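Local coordinates for protein Non-reducing end alpha-L-arabinofuranosidase BoGH43B (Bacteroides ovatus, PDB 5JOZ) that hydrolyses terminal non-reducing alpha-L-arabinofuranoside residues from xyloglucan branches, taking part in xyloglucan degradation by Bacteroides ovatus, at residues Phe26-Ser31 / Val48-Ile53; Ser44-His49 / Leu300-Trp305; Tyr399-Thr404 / Phe449-Ala454; Arg410-Arg415 / Ala458-Ala463. One frame throughout, in Å; residues are numbered along the deposited sequence.

Contact 1: Phe26-Ser31 / Val48-Ile53; sequences FYLVTS and VHWKLI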
loop_
_atom_site.group_PDB
_atom_site.type_symbol
_atom_site.label_atom_id
_atom_site.label_comp_id
_atom_site.label_asym_id
_atom_site.label_seq_id
_atom_site.Cartn_x
_atom_site.Cartn_y
_atom_site.Cartn_z
ATOM N N PHE A 26 18.922 -2.225 2.610
ATOM C CA PHE A 26 17.942 -2.070 1.536
ATOM C C PHE A 26 16.725 -1.351 2.067
ATOM O O PHE A 26 16.277 -1.631 3.160
ATOM C CB PHE A 26 17.510 -3.421 0.969
ATOM C CG PHE A 26 18.624 -4.185 0.329
ATOM C CD1 PHE A 26 19.450 -4.994 1.095
ATOM C CD2 PHE A 26 18.860 -4.094 -1.037
ATOM C CE1 PHE A 26 20.489 -5.701 0.515
ATOM C CE2 PHE A 26 19.893 -4.800 -1.623
ATOM C CZ PHE A 26 20.710 -5.605 -0.842
ATOM N N TYR A 27 16.186 -0.443 1.262
ATOM C CA TYR A 27 15.007 0.333 1.615
ATOM C C TYR A 27 14.011 0.269 0.472
ATOM O O TYR A 27 14.386 0.218 -0.700
ATOM C CB TYR A 27 15.411 1.772 1.909
ATOM C CG TYR A 27 16.380 1.850 3.055
ATOM C CD1 TYR A 27 15.936 1.709 4.366
ATOM C CD2 TYR A 27 17.736 2.043 2.843
ATOM C CE1 TYR A 27 16.820 1.756 5.432
ATOM C CE2 TYR A 27 18.627 2.105 3.905
ATOM C CZ TYR A 27 18.163 1.952 5.195
ATOM O OH TYR A 27 19.025 2.000 6.259
ATOM N N LEU A 28 12.735 0.276 0.822
ATOM C CA LEU A 28 11.675 0.083 -0.145
ATOM C C LEU A 28 10.422 0.847 0.234
ATOM O O LEU A 28 10.059 0.905 1.402
ATOM C CB LEU A 28 11.375 -1.410 -0.262
ATOM C CG LEU A 28 10.425 -1.921 -1.336
ATOM C CD1 LEU A 28 10.806 -3.360 -1.688
ATOM C CD2 LEU A 28 8.974 -1.863 -0.889
ATOM N N VAL A 29 9.763 1.406 -0.778
ATOM C CA VAL A 29 8.515 2.131 -0.609
ATOM C C VAL A 29 7.447 1.569 -1.498
ATOM O O VAL A 29 7.737 1.062 -2.563
ATOM C CB VAL A 29 8.632 3.639 -0.941
ATOM C CG1 VAL A 29 9.304 4.381 0.205
ATOM C CG2 VAL A 29 9.359 3.879 -2.269
ATOM N N THR A 30 6.200 1.740 -1.067
ATOM C CA THR A 30 5.037 1.326 -1.821
ATOM C C THR A 30 4.000 2.437 -1.790
ATOM O O THR A 30 3.994 3.241 -0.866
ATOM C CB THR A 30 4.432 0.029 -1.210
ATOM O OG1 THR A 30 4.196 0.199 0.192
ATOM C CG2 THR A 30 5.390 -1.126 -1.401
ATOM N N SER A 31 3.115 2.445 -2.789
ATOM C CA SER A 31 2.063 3.449 -2.912
ATOM C C SER A 31 0.888 3.259 -1.921
ATOM O O SER A 31 0.523 2.138 -1.549
ATOM C CB SER A 31 1.557 3.515 -4.360
ATOM O OG SER A 31 1.144 2.250 -4.845
ATOM N N VAL A 48 14.494 -10.169 1.720
ATOM C CA VAL A 48 13.421 -11.120 1.966
ATOM C C VAL A 48 12.601 -10.729 3.192
ATOM O O VAL A 48 11.376 -10.729 3.133
ATOM C CB VAL A 48 13.987 -12.547 2.122
ATOM C CG1 VAL A 48 12.919 -13.526 2.609
ATOM C CG2 VAL A 48 14.558 -13.019 0.789
ATOM N N HIS A 49 13.282 -10.427 4.295
ATOM C CA HIS A 49 12.640 -10.065 5.540
ATOM C C HIS A 49 12.637 -8.543 5.694
ATOM O O HIS A 49 13.685 -7.897 5.748
ATOM C CB HIS A 49 13.358 -10.742 6.694
ATOM C CG HIS A 49 13.332 -12.237 6.607
ATOM N ND1 HIS A 49 14.421 -12.980 6.205
ATOM C CD2 HIS A 49 12.337 -13.124 6.842
ATOM C CE1 HIS A 49 14.101 -14.263 6.208
ATOM N NE2 HIS A 49 12.840 -14.376 6.587
ATOM N N TRP A 50 11.438 -7.988 5.762
ATOM C CA TRP A 50 11.229 -6.551 5.736
ATOM C C TRP A 50 10.604 -6.076 7.036
ATOM O O TRP A 50 9.765 -6.764 7.615
ATOM C CB TRP A 50 10.362 -6.184 4.529
ATOM C CG TRP A 50 11.092 -6.441 3.228
ATOM C CD1 TRP A 50 11.100 -7.595 2.510
ATOM C CD2 TRP A 50 11.944 -5.529 2.531
ATOM N NE1 TRP A 50 11.898 -7.458 1.397
ATOM C CE2 TRP A 50 12.432 -6.199 1.391
ATOM C CE3 TRP A 50 12.339 -4.204 2.760
ATOM C CZ2 TRP A 50 13.292 -5.590 0.478
ATOM C CZ3 TRP A 50 13.191 -3.588 1.844
ATOM C CH2 TRP A 50 13.659 -4.283 0.721
ATOM N N LYS A 51 11.043 -4.905 7.488
ATOM C CA LYS A 51 10.534 -4.262 8.687
ATOM C C LYS A 51 10.140 -2.841 8.345
ATOM O O LYS A 51 10.915 -2.117 7.700
ATOM C CB LYS A 51 11.614 -4.239 9.780
ATOM C CG LYS A 51 11.197 -3.556 11.081
ATOM C CD LYS A 51 12.191 -3.800 12.210
ATOM C CE LYS A 51 11.499 -4.071 13.545
ATOM N NZ LYS A 51 11.061 -2.824 14.219
ATOM N N LEU A 52 8.957 -2.434 8.816
ATOM C CA LEU A 52 8.458 -1.081 8.600
ATOM C C LEU A 52 9.202 -0.168 9.562
ATOM O O LEU A 52 9.252 -0.457 10.758
ATOM C CB LEU A 52 6.953 -1.044 8.869
ATOM C CG LEU A 52 6.184 0.259 8.687
ATOM C CD1 LEU A 52 6.286 0.763 7.253
ATOM C CD2 LEU A 52 4.736 0.042 9.089
ATOM N N ILE A 53 9.808 0.904 9.045
ATOM C CA ILE A 53 10.573 1.857 9.884
ATOM C C ILE A 53 10.057 3.300 9.892
ATOM O O ILE A 53 10.440 4.089 10.758
ATOM C CB ILE A 53 12.084 1.875 9.522
ATOM C CG1 ILE A 53 12.325 2.302 8.065
ATOM C CG2 ILE A 53 12.722 0.511 9.788
ATOM C CD1 ILE A 53 13.725 2.835 7.852
#
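W50 pushes the outer rim of its six-membered ring into the hollow between F26 and L28, two residues that face the same side of strand 25-29. L28 CB sits closest, 3.5 Å from W50 CZ3, and F26 CB lies 4.0 Å from W50 CH2. L28 then folds back over the indole: with CG anti to the backbone N (chi1 -172°), CD1 comes to 4.2 Å from the centroid of the W50 six-membered ring, a CH-pi contact over one face. The leucine branch thus lies across the indole, roughly perpendicular to the W50 side chain. Strands 25-29 and 51-55 are not neighbours but flank strand 40-44 in one four-stranded antiparallel blade of the GH43 beta-propeller, and the indole spans that middle strand, touching Y42 and S44. Replacing W50 by an alanine would probably open a gap beneath F26 and L28 and leave the L28 methyl without its aromatic face. The second bump lies on the other side of the blade, where the I53 tip, CD1, meets Y27 CE1 at 4.1 Å. The Y27 ring also stacks on H43 of the middle strand and meets F87 edge-to-face. At the far end of 26-31, S31 OG hydrogen-bonds to D16, the inferred proton acceptor.

Contact 2: Ser44-His49 / Leu300-Trp305; sequences SKDLVH and LPSHVW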
loop_
_atom_site.group_PDB
_atom_site.type_symbol
_atom_site.label_atom_id
_atom_site.label_comp_id
_atom_site.label_asym_id
_atom_site.label_seq_id
_atom_site.Cartn_x
_atom_site.Cartn_y
_atom_site.Cartn_z
ATOM N N SER A 44 15.371 -3.783 4.901
ATOM C CA SER A 44 15.861 -5.168 4.922
ATOM C C SER A 44 17.390 -5.221 4.817
ATOM O O SER A 44 18.017 -4.264 4.363
ATOM C CB SER A 44 15.215 -5.965 3.781
ATOM O OG SER A 44 15.566 -7.346 3.795
ATOM N N LYS A 45 17.971 -6.333 5.271
ATOM C CA LYS A 45 19.376 -6.694 5.005
ATOM C C LYS A 45 19.557 -7.910 4.077
ATOM O O LYS A 45 20.683 -8.205 3.667
ATOM C CB LYS A 45 20.117 -6.932 6.329
ATOM C CG LYS A 45 20.070 -5.710 7.237
ATOM C CD LYS A 45 21.062 -5.762 8.383
ATOM C CE LYS A 45 21.291 -4.369 8.965
ATOM N NZ LYS A 45 22.345 -3.624 8.230
ATOM N N ASP A 46 18.470 -8.592 3.725
ATOM C CA ASP A 46 18.540 -9.792 2.871
ATOM C C ASP A 46 17.551 -9.821 1.690
ATOM O O ASP A 46 17.414 -10.862 1.036
ATOM C CB ASP A 46 18.382 -11.052 3.740
ATOM C CG ASP A 46 17.051 -11.099 4.523
ATOM O OD1 ASP A 46 16.066 -10.414 4.165
ATOM O OD2 ASP A 46 16.996 -11.850 5.518
ATOM N N LEU A 47 16.885 -8.692 1.417
ATOM C CA LEU A 47 15.794 -8.559 0.403
ATOM C C LEU A 47 14.505 -9.340 0.673
ATOM O O LEU A 47 13.522 -9.157 -0.052
ATOM C CB LEU A 47 16.272 -8.868 -1.024
ATOM C CG LEU A 47 17.277 -7.928 -1.677
ATOM C CD1 LEU A 47 17.618 -8.465 -3.051
ATOM C CD2 LEU A 47 16.730 -6.520 -1.799
ATOM N N VAL A 48 14.494 -10.169 1.720
ATOM C CA VAL A 48 13.421 -11.120 1.966
ATOM C C VAL A 48 12.601 -10.729 3.192
ATOM O O VAL A 48 11.376 -10.729 3.133
ATOM C CB VAL A 48 13.987 -12.547 2.122
ATOM C CG1 VAL A 48 12.919 -13.526 2.609
ATOM C CG2 VAL A 48 14.558 -13.019 0.789
ATOM N N HIS A 49 13.282 -10.427 4.295
ATOM C CA HIS A 49 12.640 -10.065 5.540
ATOM C C HIS A 49 12.637 -8.543 5.694
ATOM O O HIS A 49 13.685 -7.897 5.748
ATOM C CB HIS A 49 13.358 -10.742 6.694
ATOM C CG HIS A 49 13.332 -12.237 6.607
ATOM N ND1 HIS A 49 14.421 -12.980 6.205
ATOM C CD2 HIS A 49 12.337 -13.124 6.842
ATOM C CE1 HIS A 49 14.101 -14.263 6.208
ATOM N NE2 HIS A 49 12.840 -14.376 6.587
ATOM N N LEU A 300 23.205 -13.034 0.292
ATOM C CA LEU A 300 23.211 -12.077 1.387
ATOM C C LEU A 300 22.971 -12.893 2.650
ATOM O O LEU A 300 22.264 -13.910 2.585
ATOM C CB LEU A 300 22.062 -11.067 1.243
ATOM C CG LEU A 300 22.080 -10.064 0.092
ATOM C CD1 LEU A 300 20.716 -9.411 -0.087
ATOM C CD2 LEU A 300 23.156 -9.013 0.322
ATOM N N PRO A 301 23.530 -12.461 3.800
ATOM C CA PRO A 301 23.207 -13.206 5.018
ATOM C C PRO A 301 21.750 -12.995 5.470
ATOM O O PRO A 301 21.254 -11.872 5.501
ATOM C CB PRO A 301 24.208 -12.674 6.058
ATOM C CG PRO A 301 25.189 -11.832 5.302
ATOM C CD PRO A 301 24.499 -11.377 4.054
ATOM N N SER A 302 21.082 -14.098 5.787
ATOM C CA SER A 302 19.734 -14.077 6.319
ATOM C C SER A 302 19.687 -13.204 7.580
ATOM O O SER A 302 20.568 -13.310 8.433
ATOM C CB SER A 302 19.289 -15.510 6.633
ATOM O OG SER A 302 17.998 -15.540 7.196
ATOM N N HIS A 303 18.674 -12.340 7.669
ATOM C CA HIS A 303 18.495 -11.435 8.805
ATOM C C HIS A 303 16.992 -11.275 9.104
ATOM O O HIS A 303 16.324 -10.360 8.609
ATOM C CB HIS A 303 19.179 -10.089 8.516
ATOM C CG HIS A 303 19.324 -9.218 9.724
ATOM N ND1 HIS A 303 18.289 -8.457 10.227
ATOM C CD2 HIS A 303 20.380 -9.005 10.544
ATOM C CE1 HIS A 303 18.705 -7.811 11.301
ATOM N NE2 HIS A 303 19.967 -8.129 11.518
ATOM N N VAL A 304 16.455 -12.211 9.885
ATOM C CA VAL A 304 15.041 -12.188 10.281
ATOM C C VAL A 304 14.848 -11.123 11.364
ATOM O O VAL A 304 15.670 -11.015 12.270
ATOM C CB VAL A 304 14.537 -13.584 10.758
ATOM C CG1 VAL A 304 15.141 -13.988 12.106
ATOM C CG2 VAL A 304 13.012 -13.615 10.848
ATOM N N TRP A 305 13.778 -10.329 11.252
ATOM C CA TRP A 305 13.454 -9.297 12.260
ATOM C C TRP A 305 12.633 -9.885 13.425
ATOM O O TRP A 305 11.963 -10.919 13.276
ATOM C CB TRP A 305 12.702 -8.125 11.623
ATOM C CG TRP A 305 13.486 -7.413 10.569
ATOM C CD1 TRP A 305 13.279 -7.460 9.222
ATOM C CD2 TRP A 305 14.621 -6.556 10.773
ATOM N NE1 TRP A 305 14.210 -6.683 8.572
ATOM C CE2 TRP A 305 15.047 -6.120 9.497
ATOM C CE3 TRP A 305 15.323 -6.120 11.910
ATOM C CZ2 TRP A 305 16.138 -5.260 9.324
ATOM C CZ3 TRP A 305 16.413 -5.253 11.740
ATOM C CH2 TRP A 305 16.811 -4.840 10.456
HETATM O O HOH W 1 16.554 -8.580 6.491
#
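The D46 carboxylate hydrogen-bonds to H303 across the contact and to three N-H groups of its own loop. OD2 accepts from H303 N at 2.8 Å (165°) on its anti side and from H49 ND1 at 2.9 Å on its syn side, the two donors coming from opposite faces of the carboxylate plane. H49 ND1 aims almost straight (178°), with OD2 in the imidazole plane. OD1 takes the backbone N-H groups of V48 and H49. Swapping D46 for an alanine would strip all four donors of their acceptor, and is likely to set the H49 ring free to turn and loosen the hold on H303. A second polar centre is H49 O: S44 OG donates to it at 2.8 Å, W305 NE1 adds a weak bond at 3.1 Å, and a water donates to it and to H303 O while accepting from K45 N. Among the nonpolar contacts, K45 runs alongside H303 and lays CD 4.0 Å from the imidazole centroid, over its face, before NZ goes on to a salt bridge with D25. V304 CA covers one face of the H49 ring, V48 CG1 the other. L300 CD1 packs 4.1 Å from L47 CG. The Asx turn and Asx motif at D46 shape the connection between strands 40-44 and 51-55 of a propeller blade, which here holds the chain segment running on toward strand 311-312 of the C-terminal beta-sandwich.

Contact 3: Tyr399-Thr404 / Phe449-Ala454; sequences YDLLIT and FEIKAA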
loop_
_atom_site.group_PDB
_atom_site.type_symbol
_atom_site.label_atom_id
_atom_site.label_comp_id
_atom_site.label_asym_id
_atom_site.label_seq_id
_atom_site.Cartn_x
_atom_site.Cartn_y
_atom_site.Cartn_z
ATOM N N TYR A 399 -17.670 -3.659 5.225
ATOM C CA TYR A 399 -18.494 -4.411 6.180
ATOM C C TYR A 399 -18.243 -3.868 7.568
ATOM O O TYR A 399 -17.100 -3.808 7.998
ATOM C CB TYR A 399 -18.137 -5.890 6.154
ATOM C CG TYR A 399 -18.216 -6.548 4.785
ATOM C CD1 TYR A 399 -19.319 -6.348 3.948
ATOM C CD2 TYR A 399 -17.198 -7.397 4.338
ATOM C CE1 TYR A 399 -19.401 -6.960 2.712
ATOM C CE2 TYR A 399 -17.273 -8.020 3.098
ATOM C CZ TYR A 399 -18.376 -7.806 2.290
ATOM O OH TYR A 399 -18.462 -8.429 1.067
ATOM N N ASP A 400 -19.310 -3.508 8.280
ATOM C CA ASP A 400 -19.209 -2.808 9.556
ATOM C C ASP A 400 -19.685 -3.668 10.722
ATOM O O ASP A 400 -20.876 -3.949 10.835
ATOM C CB ASP A 400 -20.066 -1.538 9.506
ATOM C CG ASP A 400 -19.568 -0.515 8.507
ATOM O OD1 ASP A 400 -18.437 -0.645 7.983
ATOM O OD2 ASP A 400 -20.324 0.445 8.242
ATOM N N LEU A 401 -18.768 -4.051 11.603
ATOM C CA LEU A 401 -19.128 -4.789 12.809
ATOM C C LEU A 401 -19.151 -3.797 13.976
ATOM O O LEU A 401 -18.120 -3.556 14.615
ATOM C CB LEU A 401 -18.162 -5.946 13.053
ATOM C CG LEU A 401 -18.349 -6.725 14.356
ATOM C CD1 LEU A 401 -19.739 -7.325 14.434
ATOM C CD2 LEU A 401 -17.279 -7.792 14.490
ATOM N N LEU A 402 -20.333 -3.229 14.244
ATOM C CA LEU A 402 -20.469 -2.083 15.154
ATOM C C LEU A 402 -21.385 -2.318 16.342
ATOM O O LEU A 402 -22.316 -3.117 16.274
ATOM C CB LEU A 402 -20.990 -0.873 14.386
ATOM C CG LEU A 402 -20.254 -0.526 13.088
ATOM C CD1 LEU A 402 -20.943 0.623 12.367
ATOM C CD2 LEU A 402 -18.792 -0.196 13.348
ATOM N N ILE A 403 -21.092 -1.594 17.423
ATOM C CA ILE A 403 -21.951 -1.461 18.578
ATOM C C ILE A 403 -22.732 -0.178 18.386
ATOM O O ILE A 403 -22.132 0.874 18.121
ATOM C CB ILE A 403 -21.151 -1.320 19.889
ATOM C CG1 ILE A 403 -20.290 -2.555 20.118
ATOM C CG2 ILE A 403 -22.094 -1.082 21.083
ATOM C CD1 ILE A 403 -19.267 -2.380 21.209
ATOM N N THR A 404 -24.054 -0.270 18.546
ATOM C CA THR A 404 -24.976 0.872 18.399
ATOM C C THR A 404 -26.213 0.660 19.300
ATOM O O THR A 404 -26.235 -0.277 20.117
ATOM C CB THR A 404 -25.382 1.063 16.914
ATOM O OG1 THR A 404 -26.190 2.237 16.766
ATOM C CG2 THR A 404 -26.140 -0.133 16.386
ATOM N N PHE A 449 -18.074 -12.822 11.262
ATOM C CA PHE A 449 -18.151 -11.757 12.269
ATOM C C PHE A 449 -18.756 -12.296 13.576
ATOM O O PHE A 449 -19.852 -12.870 13.555
ATOM C CB PHE A 449 -19.021 -10.620 11.733
ATOM C CG PHE A 449 -18.518 -10.031 10.455
ATOM C CD1 PHE A 449 -18.923 -10.543 9.222
ATOM C CD2 PHE A 449 -17.619 -8.960 10.475
ATOM C CE1 PHE A 449 -18.441 -9.999 8.037
ATOM C CE2 PHE A 449 -17.139 -8.408 9.292
ATOM C CZ PHE A 449 -17.547 -8.925 8.071
ATOM N N GLU A 450 -18.049 -12.092 14.695
ATOM C CA GLU A 450 -18.373 -12.694 15.995
ATOM C C GLU A 450 -18.293 -11.663 17.129
ATOM O O GLU A 450 -17.526 -10.703 17.043
ATOM C CB GLU A 450 -17.422 -13.864 16.310
ATOM C CG GLU A 450 -17.311 -14.940 15.212
ATOM C CD GLU A 450 -16.113 -14.789 14.250
ATOM O OE1 GLU A 450 -15.494 -13.697 14.166
ATOM O OE2 GLU A 450 -15.786 -15.786 13.556
ATOM N N ILE A 451 -19.079 -11.886 18.189
ATOM C CA ILE A 451 -19.121 -11.014 19.360
ATOM C C ILE A 451 -19.080 -11.816 20.663
ATOM O O ILE A 451 -19.534 -12.961 20.716
ATOM C CB ILE A 451 -20.373 -10.100 19.344
ATOM C CG1 ILE A 451 -21.661 -10.935 19.425
ATOM C CG2 ILE A 451 -20.361 -9.227 18.095
ATOM C CD1 ILE A 451 -22.949 -10.170 19.233
ATOM N N LYS A 452 -18.515 -11.207 21.701
ATOM C CA LYS A 452 -18.520 -11.769 23.053
ATOM C C LYS A 452 -18.674 -10.669 24.130
ATOM O O LYS A 452 -17.970 -9.653 24.123
ATOM C CB LYS A 452 -17.258 -12.608 23.327
ATOM C CG LYS A 452 -17.274 -13.260 24.707
ATOM C CD LYS A 452 -16.132 -14.231 24.929
ATOM C CE LYS A 452 -16.405 -15.111 26.141
ATOM N NZ LYS A 452 -15.307 -16.092 26.356
ATOM N N ALA A 453 -19.610 -10.898 25.043
ATOM C CA ALA A 453 -19.761 -10.104 26.253
ATOM C C ALA A 453 -20.346 -10.998 27.340
ATOM O O ALA A 453 -20.574 -12.193 27.119
ATOM C CB ALA A 453 -20.667 -8.907 25.997
ATOM N N ALA A 454 -20.562 -10.421 28.518
ATOM C CA ALA A 454 -21.313 -11.084 29.576
ATOM C C ALA A 454 -22.717 -11.436 29.049
ATOM O O ALA A 454 -23.405 -10.571 28.494
ATOM C CB ALA A 454 -21.402 -10.182 30.803
#
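Y399 OH hydrogen-bonds to the carbonyl O of S464, so the phenol reaches beyond F449 to the end of strand 456-464 while its base stays in this contact. That base is the tightest point: F449 CZ lies 3.6 Å from Y399 CB and 4.0 Å from Y399 CD2, the two aromatic side chains meeting nearly perpendicular. F449, with CG anti to the carbonyl carbon (chi1 -59°), extends its ring between the two strands, so that its tip serves Y399 and its flank serves L401. There CD2 of F449 is 4.0 Å from L401 CB, and the leucine runs alongside the phenylalanine with their ends pointing opposite ways. The L401 methyls divide the rest: CD1 meets I451 CG2 at 4.2 Å, and CD2 rests 3.9 Å from the backbone O of E450. I414 and V391 also pack on F449, adding to a buried apolar layer. Strand 399-404 belongs to one antiparallel sheet and strand 449-453 to another, their axes 8.8 Å apart and only 16° from parallel. Two sheets laid face to face with side chains interleaved between them are characteristic of the concanavalin A-like beta-sandwich, here the C-terminal domain of the enzyme.

Contact 4: Arg410-Arg415 / Ala458-Ala463; sequences RVAMIR and AILGTA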
loop_
_atom_site.group_PDB
_atom_site.type_symbol
_atom_site.label_atom_id
_atom_site.label_comp_id
_atom_site.label_asym_id
_atom_site.label_seq_id
_atom_site.Cartn_x
_atom_site.Cartn_y
_atom_site.Cartn_z
ATOM N N ARG A 410 -28.991 -1.754 23.447
ATOM C CA ARG A 410 -27.643 -1.701 22.944
ATOM C C ARG A 410 -27.424 -3.001 22.213
ATOM O O ARG A 410 -27.777 -4.058 22.733
ATOM C CB ARG A 410 -26.685 -1.572 24.105
ATOM C CG ARG A 410 -25.257 -1.253 23.717
ATOM C CD ARG A 410 -24.481 -1.102 25.009
ATOM N NE ARG A 410 -23.049 -1.225 24.829
ATOM C CZ ARG A 410 -22.261 -2.142 25.382
ATOM N NH1 ARG A 410 -22.724 -3.087 26.187
ATOM N NH2 ARG A 410 -20.966 -2.097 25.115
ATOM N N VAL A 411 -26.856 -2.929 21.011
ATOM C CA VAL A 411 -26.745 -4.100 20.137
ATOM C C VAL A 411 -25.388 -4.179 19.443
ATOM O O VAL A 411 -24.691 -3.171 19.295
ATOM C CB VAL A 411 -27.848 -4.103 19.047
ATOM C CG1 VAL A 411 -29.234 -4.006 19.671
ATOM C CG2 VAL A 411 -27.658 -2.967 18.040
ATOM N N ALA A 412 -25.043 -5.386 19.008
ATOM C CA ALA A 412 -23.945 -5.604 18.079
ATOM C C ALA A 412 -24.559 -5.781 16.699
ATOM O O ALA A 412 -25.549 -6.492 16.554
ATOM C CB ALA A 412 -23.152 -6.829 18.472
ATOM N N MET A 413 -23.975 -5.126 15.701
ATOM C CA MET A 413 -24.527 -5.063 14.358
ATOM C C MET A 413 -23.440 -5.395 13.331
ATOM O O MET A 413 -22.367 -4.807 13.368
ATOM C CB MET A 413 -25.088 -3.654 14.096
ATOM C CG MET A 413 -25.583 -3.401 12.674
ATOM S SD MET A 413 -26.413 -1.813 12.417
ATOM C CE MET A 413 -25.084 -0.661 12.762
ATOM N N ILE A 414 -23.731 -6.342 12.434
ATOM C CA ILE A 414 -22.982 -6.501 11.174
ATOM C C ILE A 414 -23.822 -5.828 10.102
ATOM O O ILE A 414 -24.989 -6.145 9.948
ATOM C CB ILE A 414 -22.631 -7.981 10.802
ATOM C CG1 ILE A 414 -21.865 -8.051 9.471
ATOM C CG2 ILE A 414 -23.856 -8.885 10.696
ATOM C CD1 ILE A 414 -20.601 -7.220 9.428
ATOM N N ARG A 415 -23.234 -4.869 9.393
ATOM C CA ARG A 415 -23.949 -4.114 8.380
ATOM C C ARG A 415 -23.110 -4.054 7.114
ATOM O O ARG A 415 -21.997 -3.529 7.121
ATOM C CB ARG A 415 -24.260 -2.710 8.888
ATOM C CG ARG A 415 -25.198 -1.906 7.991
ATOM C CD ARG A 415 -25.373 -0.500 8.542
ATOM N NE ARG A 415 -24.093 0.211 8.578
ATOM C CZ ARG A 415 -23.844 1.332 9.260
ATOM N NH1 ARG A 415 -24.779 1.923 10.009
ATOM N NH2 ARG A 415 -22.629 1.859 9.203
ATOM N N ALA A 458 -21.788 -15.145 20.170
ATOM C CA ALA A 458 -22.456 -15.559 18.925
ATOM C C ALA A 458 -21.693 -15.194 17.651
ATOM O O ALA A 458 -21.134 -14.107 17.557
ATOM C CB ALA A 458 -23.851 -14.937 18.855
ATOM N N ILE A 459 -21.696 -16.102 16.676
ATOM C CA ILE A 459 -21.399 -15.752 15.286
ATOM C C ILE A 459 -22.590 -14.928 14.786
ATOM O O ILE A 459 -23.723 -15.392 14.797
ATOM C CB ILE A 459 -21.201 -16.995 14.383
ATOM N N LEU A 460 -22.325 -13.699 14.363
ATOM C CA LEU A 460 -23.370 -12.743 14.006
ATOM C C LEU A 460 -23.734 -12.762 12.511
ATOM O O LEU A 460 -24.847 -12.385 12.134
ATOM C CB LEU A 460 -22.910 -11.350 14.444
ATOM C CG LEU A 460 -23.919 -10.211 14.491
ATOM C CD1 LEU A 460 -25.148 -10.571 15.323
ATOM C CD2 LEU A 460 -23.240 -8.972 15.046
ATOM N N GLY A 461 -22.803 -13.205 11.667
ATOM C CA GLY A 461 -22.987 -13.191 10.211
ATOM C C GLY A 461 -21.689 -13.398 9.441
ATOM O O GLY A 461 -20.601 -13.416 10.022
ATOM N N THR A 462 -21.829 -13.569 8.128
ATOM C CA THR A 462 -20.707 -13.780 7.210
ATOM C C THR A 462 -20.833 -12.854 6.019
ATOM O O THR A 462 -21.918 -12.325 5.749
ATOM C CB THR A 462 -20.680 -15.212 6.631
ATOM O OG1 THR A 462 -21.950 -15.504 6.037
ATOM C CG2 THR A 462 -20.366 -16.227 7.705
ATOM N N ALA A 463 -19.723 -12.679 5.303
ATOM C CA ALA A 463 -19.721 -11.927 4.048
ATOM C C ALA A 463 -18.608 -12.428 3.125
ATOM O O ALA A 463 -17.627 -13.015 3.587
ATOM C CB ALA A 463 -19.565 -10.438 4.324
#
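L460 reaches across the core of the C-terminal concanavalin A-like beta-sandwich, from strand 456-464 of one sheet to A412 and I414 on strand 409-418 of the other. Its CB points at the facing sheet, and CG, anti to the backbone N (chi1 -166°), comes to 4.0 Å from I414 CG2. At the tip, CD2 is lodged over the opposing backbone: 3.7 Å from A412 O, 3.7 Å from I414 N and 4.0 Å from the A412 methyl, CB. The side chain as a whole also touches K428 of the neighbouring strand 421-429. I414 replies in the reverse sense: it overlaps L460 side by side, each reaching toward the other's strand, and its CG2 lies 3.9 Å from L460 O. No polar pair joins the two strands; their axes approach to 7.2 Å, 15° from parallel. L460 and G461 together face F449 on the adjoining strand, a classic beta bulge that interrupts the regular alternation, so that two successive positions are turned to the sandwich interior. The second is a glycine, and a CB built there would come tight against I414. Without one, the I414 methyl CG2 settles 4.4 Å from G461 CA.

Contacts 1 and 2 belong to the catalytic propeller and touch, sharing V48 and H49, with centres 11 Å apart. F26 N lies 2.8 Å from S44 O, a probable hydrogen bond, and L47 packs on the F26 ring. Contact 1 is the nearer to catalysis, the L28 side chain lying about 9 Å from that of D16, whereas contact 2 is away from the annotated sites. Contacts 3 and 4 are neighbouring pairs across one sandwich core, centres 5 Å apart, with segments alternating along the chain; L402 O to M413 N and F449 O to L460 N, each 2.7 Å, probably join them within their sheets. Contacts 1 and 3 lie 34 Å apart, centre to centre, without touching.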